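Local coordinates for penicillin-binding protein PbpB (Mycobacterium tuberculosis, PDB 6KGU), which synthesises cross-linked peptidoglycan for the mycobacterial cell wall from lipid intermediates and is a target of beta-lactam antibiotics, at residues A275-P287 with V434-L446. Numbering follows the deposited sequence.
Sequences AASAVIEHGLSSP and VSAQTAQTVRQML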
loop_
_atom_site.group_PDB
_atom_site.type_symbol
_atom_site.label_atom_id
_atom_site.label_comp_id
_atom_site.label_asym_id
_atom_site.label_seq_id
_atom_site.Cartn_x
_atom_site.Cartn_y
_atom_site.Cartn_z
ATOM N N ALA A 275 -13.467 10.674 -1.601
ATOM C CA ALA A 275 -14.274 11.879 -1.796
ATOM C C ALA A 275 -13.919 12.579 -3.100
ATOM O O ALA A 275 -14.807 13.070 -3.812
ATOM C CB ALA A 275 -14.096 12.841 -0.619
ATOM N N ALA A 276 -12.619 12.678 -3.407
ATOM C CA ALA A 276 -12.202 13.366 -4.625
ATOM C C ALA A 276 -12.767 12.683 -5.856
ATOM O O ALA A 276 -13.263 13.347 -6.772
ATOM C CB ALA A 276 -10.675 13.414 -4.715
ATOM N N SER A 277 -12.681 11.348 -5.891
ATOM C CA SER A 277 -13.168 10.566 -7.018
ATOM C C SER A 277 -14.681 10.653 -7.128
ATOM O O SER A 277 -15.226 10.787 -8.227
ATOM C CB SER A 277 -12.736 9.104 -6.848
ATOM O OG SER A 277 -11.322 8.995 -6.807
ATOM N N ALA A 278 -15.376 10.581 -5.998
ATOM C CA ALA A 278 -16.831 10.625 -6.038
ATOM C C ALA A 278 -17.328 11.975 -6.537
ATOM O O ALA A 278 -18.191 12.039 -7.423
ATOM C CB ALA A 278 -17.398 10.304 -4.657
ATOM N N VAL A 279 -16.785 13.069 -5.995
ATOM C CA VAL A 279 -17.304 14.381 -6.365
ATOM C C VAL A 279 -17.032 14.675 -7.842
ATOM O O VAL A 279 -17.850 15.317 -8.511
ATOM C CB VAL A 279 -16.732 15.461 -5.410
ATOM C CG1 VAL A 279 -15.476 16.109 -5.959
ATOM C CG2 VAL A 279 -17.774 16.523 -5.086
ATOM N N ILE A 280 -15.916 14.193 -8.396
ATOM C CA ILE A 280 -15.660 14.397 -9.822
ATOM C C ILE A 280 -16.527 13.464 -10.666
ATOM O O ILE A 280 -17.128 13.885 -11.663
ATOM C CB ILE A 280 -14.161 14.202 -10.144
ATOM C CG1 ILE A 280 -13.300 15.241 -9.420
ATOM C CG2 ILE A 280 -13.924 14.209 -11.664
ATOM C CD1 ILE A 280 -13.553 16.684 -9.861
ATOM N N GLU A 281 -16.608 12.182 -10.271
ATOM C CA GLU A 281 -17.313 11.185 -11.084
ATOM C C GLU A 281 -18.790 11.522 -11.241
ATOM O O GLU A 281 -19.381 11.296 -12.305
ATOM C CB GLU A 281 -17.170 9.787 -10.474
ATOM C CG GLU A 281 -18.026 8.706 -11.141
ATOM C CD GLU A 281 -17.462 8.185 -12.462
ATOM O OE1 GLU A 281 -16.359 8.603 -12.872
ATOM O OE2 GLU A 281 -18.130 7.333 -13.090
ATOM N N HIS A 282 -19.410 12.047 -10.201
ATOM C CA HIS A 282 -20.808 12.427 -10.307
ATOM C C HIS A 282 -20.997 13.867 -10.780
ATOM O O HIS A 282 -22.120 14.375 -10.745
ATOM C CB HIS A 282 -21.501 12.192 -8.972
ATOM C CG HIS A 282 -21.438 10.767 -8.527
ATOM N ND1 HIS A 282 -22.015 9.744 -9.247
ATOM C CD2 HIS A 282 -20.844 10.186 -7.456
ATOM C CE1 HIS A 282 -21.795 8.595 -8.632
ATOM N NE2 HIS A 282 -21.075 8.832 -7.550
ATOM N N GLY A 283 -19.939 14.520 -11.254
ATOM C CA GLY A 283 -20.108 15.838 -11.845
ATOM C C GLY A 283 -20.554 16.894 -10.857
ATOM O O GLY A 283 -21.280 17.814 -11.229
ATOM N N LEU A 284 -20.134 16.778 -9.598
ATOM C CA LEU A 284 -20.547 17.676 -8.528
ATOM C C LEU A 284 -19.555 18.796 -8.286
ATOM O O LEU A 284 -19.853 19.720 -7.515
ATOM C CB LEU A 284 -20.742 16.876 -7.235
ATOM C CG LEU A 284 -21.810 15.790 -7.410
ATOM C CD1 LEU A 284 -21.760 14.761 -6.281
ATOM C CD2 LEU A 284 -23.205 16.431 -7.487
ATOM N N SER A 285 -18.384 18.723 -8.908
ATOM C CA SER A 285 -17.366 19.751 -8.800
ATOM C C SER A 285 -16.362 19.516 -9.919
ATOM O O SER A 285 -16.445 18.530 -10.654
ATOM C CB SER A 285 -16.673 19.716 -7.429
ATOM O OG SER A 285 -15.817 20.834 -7.269
ATOM N N SER A 286 -15.402 20.420 -10.026
ATOM C CA SER A 286 -14.312 20.326 -10.983
ATOM C C SER A 286 -13.052 20.820 -10.295
ATOM O O SER A 286 -13.132 21.501 -9.268
ATOM C CB SER A 286 -14.597 21.169 -12.235
ATOM O OG SER A 286 -14.463 22.545 -11.916
ATOM N N PRO A 287 -11.871 20.524 -10.854
ATOM C CA PRO A 287 -10.633 20.869 -10.137
ATOM C C PRO A 287 -10.475 22.347 -9.858
ATOM O O PRO A 287 -9.920 22.711 -8.815
ATOM C CB PRO A 287 -9.521 20.366 -11.075
ATOM C CG PRO A 287 -10.161 19.283 -11.860
ATOM C CD PRO A 287 -11.601 19.705 -12.050
ATOM N N VAL A 434 -14.363 4.444 -11.303
ATOM C CA VAL A 434 -14.731 5.713 -11.914
ATOM C C VAL A 434 -14.324 5.636 -13.377
ATOM O O VAL A 434 -13.593 4.733 -13.786
ATOM C CB VAL A 434 -14.049 6.923 -11.236
ATOM C CG1 VAL A 434 -14.482 7.053 -9.790
ATOM C CG2 VAL A 434 -12.523 6.802 -11.373
ATOM N N SER A 435 -14.784 6.609 -14.169
ATOM C CA SER A 435 -14.432 6.606 -15.583
ATOM C C SER A 435 -12.949 6.930 -15.769
ATOM O O SER A 435 -12.272 7.436 -14.863
ATOM C CB SER A 435 -15.281 7.616 -16.367
ATOM O OG SER A 435 -14.904 8.961 -16.078
ATOM N N ALA A 436 -12.444 6.629 -16.974
ATOM C CA ALA A 436 -11.070 7.011 -17.302
ATOM C C ALA A 436 -10.883 8.513 -17.163
ATOM O O ALA A 436 -9.865 8.979 -16.634
ATOM C CB ALA A 436 -10.711 6.554 -18.713
ATOM N N GLN A 437 -11.884 9.292 -17.597
ATOM C CA GLN A 437 -11.806 10.743 -17.554
ATOM C C GLN A 437 -11.726 11.251 -16.118
ATOM O O GLN A 437 -10.984 12.192 -15.827
ATOM C CB GLN A 437 -13.005 11.346 -18.303
ATOM C CG GLN A 437 -13.202 12.830 -18.032
ATOM C CD GLN A 437 -12.123 13.689 -18.695
ATOM O OE1 GLN A 437 -11.896 14.821 -18.288
ATOM N NE2 GLN A 437 -11.435 13.136 -19.669
ATOM N N THR A 438 -12.527 10.654 -15.232
ATOM C CA THR A 438 -12.452 10.999 -13.816
ATOM C C THR A 438 -11.084 10.647 -13.245
ATOM O O THR A 438 -10.432 11.483 -12.600
ATOM C CB THR A 438 -13.554 10.278 -13.039
ATOM O OG1 THR A 438 -14.830 10.780 -13.429
ATOM C CG2 THR A 438 -13.388 10.503 -11.527
ATOM N N ALA A 439 -10.632 9.417 -13.472
ATOM C CA ALA A 439 -9.330 8.984 -12.979
ATOM C C ALA A 439 -8.214 9.929 -13.418
ATOM O O ALA A 439 -7.352 10.296 -12.614
ATOM C CB ALA A 439 -9.045 7.565 -13.461
ATOM N N GLN A 440 -8.207 10.326 -14.693
ATOM C CA GLN A 440 -7.175 11.237 -15.182
ATOM C C GLN A 440 -7.254 12.587 -14.483
ATOM O O GLN A 440 -6.224 13.196 -14.170
ATOM C CB GLN A 440 -7.302 11.403 -16.702
ATOM C CG GLN A 440 -6.856 10.153 -17.470
ATOM C CD GLN A 440 -7.547 10.003 -18.808
ATOM O OE1 GLN A 440 -8.090 10.963 -19.344
ATOM N NE2 GLN A 440 -7.535 8.795 -19.350
ATOM N N THR A 441 -8.473 13.059 -14.219
ATOM C CA THR A 441 -8.658 14.329 -13.532
ATOM C C THR A 441 -8.185 14.258 -12.081
ATOM O O THR A 441 -7.544 15.194 -11.583
ATOM C CB THR A 441 -10.133 14.733 -13.624
ATOM O OG1 THR A 441 -10.435 15.072 -14.982
ATOM C CG2 THR A 441 -10.453 15.921 -12.729
ATOM N N VAL A 442 -8.465 13.153 -11.390
ATOM C CA VAL A 442 -8.037 13.036 -9.999
ATOM C C VAL A 442 -6.508 12.951 -9.908
ATOM O O VAL A 442 -5.894 13.582 -9.042
ATOM C CB VAL A 442 -8.719 11.826 -9.333
ATOM C CG1 VAL A 442 -8.091 11.534 -7.971
ATOM C CG2 VAL A 442 -10.248 12.063 -9.198
ATOM N N ARG A 443 -5.880 12.184 -10.801
ATOM C CA ARG A 443 -4.414 12.121 -10.872
ATOM C C ARG A 443 -3.803 13.503 -11.042
ATOM O O ARG A 443 -2.814 13.844 -10.379
ATOM C CB ARG A 443 -3.955 11.234 -12.044
ATOM C CG ARG A 443 -4.237 9.762 -11.908
ATOM C CD ARG A 443 -3.314 8.921 -12.803
ATOM N NE ARG A 443 -3.355 9.251 -14.228
ATOM C CZ ARG A 443 -4.125 8.631 -15.124
ATOM N NH1 ARG A 443 -4.968 7.685 -14.745
ATOM N NH2 ARG A 443 -4.068 8.971 -16.401
ATOM N N GLN A 444 -4.356 14.304 -11.961
ATOM C CA GLN A 444 -3.821 15.647 -12.166
ATOM C C GLN A 444 -3.999 16.502 -10.920
ATOM O O GLN A 444 -3.074 17.216 -10.515
ATOM C CB GLN A 444 -4.493 16.304 -13.378
ATOM C CG GLN A 444 -4.001 15.751 -14.712
ATOM C CD GLN A 444 -2.502 15.979 -14.931
ATOM O OE1 GLN A 444 -1.968 17.044 -14.626
ATOM N NE2 GLN A 444 -1.831 14.973 -15.443
ATOM N N MET A 445 -5.181 16.433 -10.292
ATOM C CA MET A 445 -5.432 17.176 -9.060
ATOM C C MET A 445 -4.411 16.837 -7.987
ATOM O O MET A 445 -3.903 17.724 -7.300
ATOM C CB MET A 445 -6.841 16.880 -8.525
ATOM C CG MET A 445 -7.913 17.867 -8.918
ATOM S SD MET A 445 -9.351 17.808 -7.817
ATOM C CE MET A 445 -9.800 16.074 -7.929
ATOM N N LEU A 446 -4.138 15.548 -7.791
ATOM C CA LEU A 446 -3.231 15.148 -6.720
ATOM C C LEU A 446 -1.774 15.510 -7.019
ATOM O O LEU A 446 -0.919 15.324 -6.146
ATOM C CB LEU A 446 -3.377 13.639 -6.448
ATOM C CG LEU A 446 -4.740 13.205 -5.883
ATOM C CD1 LEU A 446 -4.790 11.696 -5.650
ATOM C CD2 LEU A 446 -5.063 13.960 -4.590
#
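Glu281 and Ile280 of helix 272-281, with Pro287 of the following loop, pack on helix 436-445 and the residues leading into it in the transpeptidase domain, apolar along most of the contact and polar at one end. The axes come within 9.4 Å at 131°, between perpendicular and antiparallel. Glu281 sits at the C-terminal end of its helix and reaches the start of the other. Its CG is anti to the backbone N (chi1 172°), and a bend at chi2 brings the carboxylate across Val434. OE1 accepts two hydrogen bonds. Ser435 N gives a nearly straight one to it, 2.9 Å, from the syn side. Thr438 OG1 donates the other to OE1, 2.7 Å, from the anti side. Both tilt out of the carboxylate plane, on opposite faces. Ser435 is the N-cap, and its OG accepts from Thr438 N. A carboxylate here would probably be stabilised by the dipole of helix 436-445.

Helix 272-281 begins after Ser269, the probable acylated serine, in what fits the SxxK motif of penicillin-binding proteins. This contact lies further along; the side chain of Ala276 is about 11 Å from that of Ser269. Ile280 and Thr438 lie alongside each other, pointing opposite ways, CG2 of Ile280 3.7 Å from CG2 of Thr438. The other branch of Ile280 points at the tip of Met445, CG1 to CE 3.9 Å. Val442 CG2 packs on Ser277 CA, while Ser277 OG bonds back to Ile273 O. A Schellman motif with Gly283 as C-prime residue ends the helix. The chain then returns to helix 436-445 at Pro287. The proline ring lies across Thr441 and Met445. Its CG presses tightly on Thr441 CG2 at 3.5 Å, and CB touches Met445 CG at 3.7 Å. Helix 317-323 packs against Ala276 and Met445.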